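Local coordinates for protein transketolase (Campylobacter jejuni, PDB 3M6L) that is a thiamine diphosphate-dependent enzyme of the transketolase family, modelled here as a two-chain assembly with calcium, thiamine diphosphate and ribose-5-phosphate bound, at residues Ala342-Asn347 and Gly369-Thr374; His444-Val449 and Ser501-Lys506. All coordinates share one frame; numbering follows the deposited sequence. Where two conformers were deposited one is given.

Overall arrangement
Both contacts lie in the pyrimidine-binding domain, a six-stranded parallel sheet flanked by helices, and they follow one another along the chain without nesting. The chain enters helix 343-357, runs through strand 361-365 and reaches the short helix 369-372, where contact 1 closes the first loop. It then passes strands 387-389 and 411-417 to the end of strand 439-443. Contact 2 opens there and closes beyond strand 496-499, tying together the loops that leave these two adjacent strands. The contacts lie about 11 Å apart, centre to centre. Thr343 OG1 lies 2.8 Å from Ser501 N, a probable hydrogen bond, and both contacts grip the phosphate of ribose-5-phosphate.

Contact 1 of 2, residues Ala342-Asn347 and Gly369-Thr374; sequences ATRDSN and GPSNKT. With R5P (ribose-5-phosphate), chain F.
Asp345 and Lys373 make the closest backbone approach, their CA atoms 6.2 Å apart, where the first turn of helix 343-357 faces the end of the short helix 369-372. Lys373 leaves the helical conformation with positive phi (66°), and its CB packs against Arg344 O. A water sits between the two backbones, 3.0 Å from Arg344 O and 2.7 Å from Asn372 O.

Arg344 reaches across with its chain extended from CG to NE. Its NH1 gives a nearly straight bond to Ser371 O, 2.9 Å long, which arrives on a carbonyl lone pair and lies in the guanidinium plane. The same nitrogen meets O1P of ribose-5-phosphate at 3.1 Å, also at the guanidinium edge, and Ser371 OG donates to that oxygen over 2.7 Å. In this thiamine diphosphate-binding fold, the short helix after strand 361-365 thus helps form the phosphate pocket, which His444 and Arg502 also line.

Lys373 crosses over one face of the guanidinium, with CE 3.9 Å from Arg344 NH1. Bends at chi2 and chi4 bring NZ back to Asp345 OD1, forming a 2.8 Å salt bridge on the syn side of the carboxylate. Asp345 probably balances the Lys373 ammonium, while the phosphate offsets the charge of Arg344. Behind the contact, Asn372 OD1 is hydrogen-bonded to Thr443 OG1, while Gly369 N bonds Glu190 of the second subunit.

Contact 2 of 2, residues His444-Val449 and Ser501-Lys506; sequences HDSIGV and SRQKLK. With R5P (ribose-5-phosphate), chain F.
Arg502 and His444 bury the most surface here, and their side chains meet beside the phosphate of ribose-5-phosphate. Arg502 runs fully extended from CG to NE and lays its aliphatic part over one face of the imidazole. Its CG sits 4.0 Å from the ring centroid, 26° off the normal, a CH-pi contact displaced toward the rim, while CD approaches His444 CD2 at 3.6 Å. Ring and guanidinium planes stand 54° apart, yet both groups serve O2P: His444 NE2 donates to it over 2.7 Å and Arg502 NE over 2.6 Å. The guanidinium spans two phosphate oxygens, since Arg502 NH1 donates to O3P at 2.8 Å.

The two segments are the loops leaving neighbouring parallel strands, 439-443 and 496-499, so the phosphate is held at the C-terminal ends of the strands, the usual place for a ligand in such an alpha/beta fold. Phe417 also meets the His444 ring.

Gln503 has the next largest buried area. Its chain, bent at chi2 (-83°), carries the amide past Gly448, where direct contacts are loose and water does the joining. One water donates to Gln503 OE1 and Asp445 OD1 and accepts from Arg502 N; a second accepts from Gln503 NE2 and donates to the same Asp445 oxygen. Asp445 OD2 is taken by a salt bridge to Arg475. Ser446 OG receives Gly448 N in an ST turn, and a third water joins Gly448 O to Arg502 NH2.

Contact 1 of 2, residues Ala342-Asn347 and Gly369-Thr374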
loop_
_atom_site.group_PDB
_atom_site.type_symbol
_atom_site.label_atom_id
_atom_site.label_comp_id
_atom_site.label_asym_id
_atom_site.label_seq_id
_atom_site.Cartn_x
_atom_site.Cartn_y
_atom_site.Cartn_z
ATOM N N ALA A 342 20.576 -17.045 10.131
ATOM C CA ALA A 342 19.619 -16.228 9.285
ATOM C C ALA A 342 19.626 -14.846 9.934
ATOM O O ALA A 342 19.544 -14.694 11.151
ATOM C CB ALA A 342 18.212 -16.803 9.255
ATOM N N THR A 343 19.533 -13.779 9.129
ATOM C CA THR A 343 19.590 -12.474 9.739
ATOM C C THR A 343 18.248 -12.084 10.394
ATOM O O THR A 343 18.219 -11.140 11.221
ATOM C CB THR A 343 20.076 -11.381 8.767
ATOM O OG1 THR A 343 19.268 -11.459 7.577
ATOM C CG2 THR A 343 21.572 -11.486 8.463
ATOM N N ARG A 344 17.202 -12.841 10.167
ATOM C CA ARG A 344 16.017 -12.619 10.965
ATOM C C ARG A 344 16.285 -13.014 12.410
ATOM O O ARG A 344 15.727 -12.489 13.279
ATOM C CB ARG A 344 14.772 -13.377 10.463
ATOM C CG ARG A 344 14.867 -14.880 10.355
ATOM C CD ARG A 344 13.523 -15.522 10.099
ATOM N NE ARG A 344 13.638 -16.938 9.800
ATOM C CZ ARG A 344 12.655 -17.793 9.758
ATOM N NH1 ARG A 344 11.442 -17.442 10.066
ATOM N NH2 ARG A 344 12.934 -19.045 9.450
ATOM N N ASP A 345 17.124 -14.017 12.584
ATOM C CA ASP A 345 17.460 -14.502 13.938
ATOM C C ASP A 345 18.491 -13.629 14.658
ATOM O O ASP A 345 18.304 -13.271 15.860
ATOM C CB ASP A 345 18.023 -15.938 13.882
ATOM C CG ASP A 345 16.983 -16.981 13.478
ATOM O OD1 ASP A 345 15.789 -16.866 13.799
ATOM O OD2 ASP A 345 17.356 -17.956 12.784
ATOM N N SER A 346 19.562 -13.203 13.980
ATOM C CA SER A 346 20.438 -12.206 14.558
ATOM C C SER A 346 19.626 -10.974 14.956
ATOM O O SER A 346 19.798 -10.345 16.009
ATOM C CB SER A 346 21.615 -11.863 13.759
ATOM O OG SER A 346 21.189 -11.363 12.429
ATOM N N ASN A 347 18.708 -10.565 14.060
ATOM C CA ASN A 347 17.983 -9.386 14.335
ATOM C C ASN A 347 17.082 -9.485 15.584
ATOM O O ASN A 347 16.985 -8.539 16.363
ATOM C CB ASN A 347 17.149 -8.942 13.100
ATOM C CG ASN A 347 16.569 -7.539 13.277
ATOM O OD1 ASN A 347 15.305 -7.421 13.535
ATOM N ND2 ASN A 347 17.353 -6.548 13.194
ATOM N N GLY A 369 4.903 -12.536 14.417
ATOM C CA GLY A 369 5.988 -12.554 15.372
ATOM C C GLY A 369 6.886 -13.766 15.357
ATOM O O GLY A 369 8.126 -13.640 15.410
ATOM N N PRO A 370 6.275 -14.943 15.305
ATOM C CA PRO A 370 7.006 -16.189 15.287
ATOM C C PRO A 370 7.932 -16.350 14.088
ATOM O O PRO A 370 8.965 -16.989 14.180
ATOM C CB PRO A 370 5.918 -17.259 15.323
ATOM C CG PRO A 370 4.787 -16.627 15.859
ATOM C CD PRO A 370 4.842 -15.163 15.491
ATOM N N SER A 371 7.532 -15.755 12.981
ATOM C CA SER A 371 8.272 -15.904 11.736
ATOM C C SER A 371 9.235 -14.753 11.524
ATOM O O SER A 371 10.318 -14.929 10.986
ATOM C CB SER A 371 7.264 -15.918 10.589
ATOM O OG SER A 371 7.938 -16.267 9.436
ATOM N N ASN A 372 8.834 -13.555 11.908
ATOM C CA ASN A 372 9.745 -12.382 11.887
ATOM C C ASN A 372 10.850 -12.445 12.935
ATOM O O ASN A 372 11.834 -11.712 12.863
ATOM C CB ASN A 372 8.988 -11.072 12.037
ATOM C CG ASN A 372 8.021 -10.749 10.844
ATOM O OD1 ASN A 372 8.141 -11.227 9.643
ATOM N ND2 ASN A 372 7.063 -9.949 11.161
ATOM N N LYS A 373 10.587 -13.266 13.985
ATOM C CA LYS A 373 11.477 -13.412 15.178
ATOM C C LYS A 373 11.513 -12.096 15.943
ATOM O O LYS A 373 12.558 -11.709 16.439
ATOM C CB LYS A 373 12.904 -13.881 14.816
ATOM C CG LYS A 373 12.953 -15.193 14.052
ATOM C CD LYS A 373 12.195 -16.318 14.674
ATOM C CE LYS A 373 12.214 -17.644 13.924
ATOM N NZ LYS A 373 13.477 -18.343 14.231
ATOM N N THR A 374 10.373 -11.457 16.123
ATOM C CA THR A 374 10.286 -10.199 16.814
ATOM C C THR A 374 9.778 -10.236 18.254
ATOM O O THR A 374 9.719 -9.209 18.909
ATOM C CB THR A 374 9.462 -9.161 15.907
ATOM O OG1 THR A 374 8.188 -9.732 15.659
ATOM C CG2 THR A 374 10.256 -8.866 14.672
HETATM C C1 R5P F . 2.006 -16.747 4.503
HETATM O O1 R5P F . 0.788 -17.016 3.732
HETATM C C2 R5P F . 2.417 -17.953 5.361
HETATM O O2 R5P F . 1.687 -18.070 6.598
HETATM C C3 R5P F . 3.931 -18.220 5.588
HETATM O O3 R5P F . 3.979 -19.411 4.812
HETATM C C4 R5P F . 4.548 -18.749 6.923
HETATM O O4 R5P F . 3.905 -18.110 8.044
HETATM C C5 R5P F . 6.126 -18.723 6.980
HETATM O O5 R5P F . 6.789 -19.698 7.881
HETATM P P R5P F . 8.405 -19.625 8.222
HETATM O O1P R5P F . 8.702 -18.854 9.625
HETATM O O2P R5P F . 8.965 -18.827 6.926
HETATM O O3P R5P F . 9.142 -20.928 8.233
HETATM O O HOH W 1 13.980 -10.087 13.232
#

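Contact 2 of 2, residues His444-Val449 and Ser501-Lys506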
loop_
_atom_site.group_PDB
_atom_site.type_symbol
_atom_site.label_atom_id
_atom_site.label_comp_id
_atom_site.label_asym_id
_atom_site.label_seq_id
_atom_site.Cartn_x
_atom_site.Cartn_y
_atom_site.Cartn_z
ATOM N N HIS A 444 12.254 -12.289 5.318
ATOM C CA HIS A 444 11.886 -13.076 4.142
ATOM C C HIS A 444 12.096 -12.278 2.888
ATOM O O HIS A 444 11.193 -12.056 2.086
ATOM C CB HIS A 444 10.452 -13.547 4.283
ATOM C CG HIS A 444 10.270 -14.559 5.376
ATOM N ND1 HIS A 444 10.478 -14.251 6.703
ATOM C CD2 HIS A 444 9.725 -15.800 5.337
ATOM C CE1 HIS A 444 10.240 -15.351 7.418
ATOM N NE2 HIS A 444 9.713 -16.279 6.627
ATOM N N ASP A 445 13.306 -11.858 2.769
ATOM C CA ASP A 445 13.676 -10.817 1.812
ATOM C C ASP A 445 13.817 -11.210 0.326
ATOM O O ASP A 445 14.003 -10.227 -0.493
ATOM C CB ASP A 445 15.001 -10.088 2.208
ATOM C CG ASP A 445 16.248 -10.946 2.075
ATOM O OD1 ASP A 445 16.182 -12.193 2.217
ATOM O OD2 ASP A 445 17.306 -10.379 1.712
ATOM N N SER A 446 13.703 -12.478 -0.055
ATOM C CA SER A 446 14.052 -12.813 -1.449
ATOM C C SER A 446 13.419 -14.062 -1.898
ATOM O O SER A 446 12.630 -14.645 -1.167
ATOM C CB SER A 446 15.581 -12.945 -1.572
ATOM O OG SER A 446 15.973 -14.219 -1.123
ATOM N N ILE A 447 13.653 -14.423 -3.157
ATOM C CA ILE A 447 13.365 -15.776 -3.628
ATOM C C ILE A 447 13.803 -16.937 -2.715
ATOM O O ILE A 447 13.209 -17.968 -2.789
ATOM C CB ILE A 447 13.901 -15.965 -5.110
ATOM C CG1 ILE A 447 15.352 -15.581 -5.213
ATOM C CG2 ILE A 447 13.028 -15.221 -6.087
ATOM C CD1 ILE A 447 15.993 -16.199 -6.476
ATOM N N GLY A 448 14.745 -16.659 -1.805
ATOM C CA GLY A 448 15.149 -17.591 -0.758
ATOM C C GLY A 448 14.026 -18.077 0.136
ATOM O O GLY A 448 14.157 -19.090 0.815
ATOM N N VAL A 449 12.930 -17.335 0.168
ATOM C CA VAL A 449 11.638 -17.783 0.757
ATOM C C VAL A 449 11.223 -19.180 0.270
ATOM O O VAL A 449 10.779 -20.013 1.058
ATOM C CB VAL A 449 10.556 -16.713 0.451
ATOM C CG1 VAL A 449 9.085 -17.310 0.573
ATOM C CG2 VAL A 449 10.781 -15.393 1.335
ATOM N N SER A 501 16.975 -12.114 6.083
ATOM C CA SER A 501 16.727 -13.374 5.450
ATOM C C SER A 501 15.907 -14.335 6.278
ATOM O O SER A 501 16.002 -14.299 7.565
ATOM C CB SER A 501 18.038 -14.068 5.081
ATOM O OG SER A 501 18.677 -14.514 6.298
ATOM N N ARG A 502 15.191 -15.207 5.588
ATOM C CA ARG A 502 14.571 -16.402 6.190
ATOM C C ARG A 502 15.637 -17.429 6.473
ATOM O O ARG A 502 15.619 -18.101 7.476
ATOM C CB ARG A 502 13.535 -16.990 5.233
ATOM C CG ARG A 502 12.729 -18.143 5.781
ATOM C CD ARG A 502 11.675 -18.718 4.778
ATOM N NE ARG A 502 10.848 -19.745 5.403
ATOM C CZ ARG A 502 10.920 -21.049 5.144
ATOM N NH1 ARG A 502 10.101 -21.886 5.799
ATOM N NH2 ARG A 502 11.778 -21.537 4.218
ATOM N N GLN A 503 16.526 -17.613 5.502
ATOM C CA GLN A 503 17.461 -18.690 5.458
ATOM C C GLN A 503 18.803 -18.356 6.087
ATOM O O GLN A 503 19.222 -17.192 6.138
ATOM C CB GLN A 503 17.646 -19.182 3.976
ATOM C CG GLN A 503 18.600 -18.404 3.137
ATOM C CD GLN A 503 17.935 -17.115 2.530
ATOM O OE1 GLN A 503 16.788 -16.767 2.877
ATOM N NE2 GLN A 503 18.617 -16.524 1.545
ATOM N N LYS A 504 19.557 -19.394 6.553
ATOM C CA LYS A 504 20.837 -19.179 7.119
ATOM C C LYS A 504 21.855 -18.617 6.152
ATOM O O LYS A 504 21.930 -19.122 5.009
ATOM C CB LYS A 504 21.395 -20.511 7.718
ATOM C CG LYS A 504 22.600 -20.418 8.570
ATOM C CD LYS A 504 22.865 -21.781 9.288
ATOM C CE LYS A 504 21.836 -22.030 10.451
ATOM N NZ LYS A 504 22.210 -23.168 11.419
ATOM N N LEU A 505 22.527 -17.540 6.567
ATOM C CA LEU A 505 23.631 -16.899 5.874
ATOM C C LEU A 505 24.957 -17.211 6.563
ATOM O O LEU A 505 25.072 -17.364 7.799
ATOM C CB LEU A 505 23.486 -15.386 5.755
ATOM C CG LEU A 505 22.100 -14.917 5.284
ATOM C CD1 LEU A 505 22.246 -13.424 5.093
ATOM C CD2 LEU A 505 21.642 -15.677 4.093
ATOM N N LYS A 506 26.003 -17.154 5.761
ATOM C CA LYS A 506 27.299 -17.508 6.263
ATOM C C LYS A 506 28.005 -16.275 6.869
ATOM O O LYS A 506 28.032 -15.150 6.361
ATOM C CB LYS A 506 28.124 -18.162 5.137
ATOM C CG LYS A 506 27.857 -19.696 4.941
ATOM C CD LYS A 506 29.141 -20.545 4.858
ATOM C CE LYS A 506 30.325 -20.039 5.720
ATOM N NZ LYS A 506 31.555 -21.005 5.795
HETATM C C1 R5P F . 2.006 -16.747 4.503
HETATM O O1 R5P F . 0.788 -17.016 3.732
HETATM C C2 R5P F . 2.417 -17.953 5.361
HETATM O O2 R5P F . 1.687 -18.070 6.598
HETATM C C3 R5P F . 3.931 -18.220 5.588
HETATM O O3 R5P F . 3.979 -19.411 4.812
HETATM C C4 R5P F . 4.548 -18.749 6.923
HETATM O O4 R5P F . 3.905 -18.110 8.044
HETATM C C5 R5P F . 6.126 -18.723 6.980
HETATM O O5 R5P F . 6.789 -19.698 7.881
HETATM P P R5P F . 8.405 -19.625 8.222
HETATM O O1P R5P F . 8.702 -18.854 9.625
HETATM O O2P R5P F . 8.965 -18.827 6.926
HETATM O O3P R5P F . 9.142 -20.928 8.233
HETATM O O HOH W 2 14.962 -14.655 2.748
HETATM O O HOH W 3 17.814 -13.739 0.700
HETATM O O HOH W 4 13.827 -20.967 2.541
#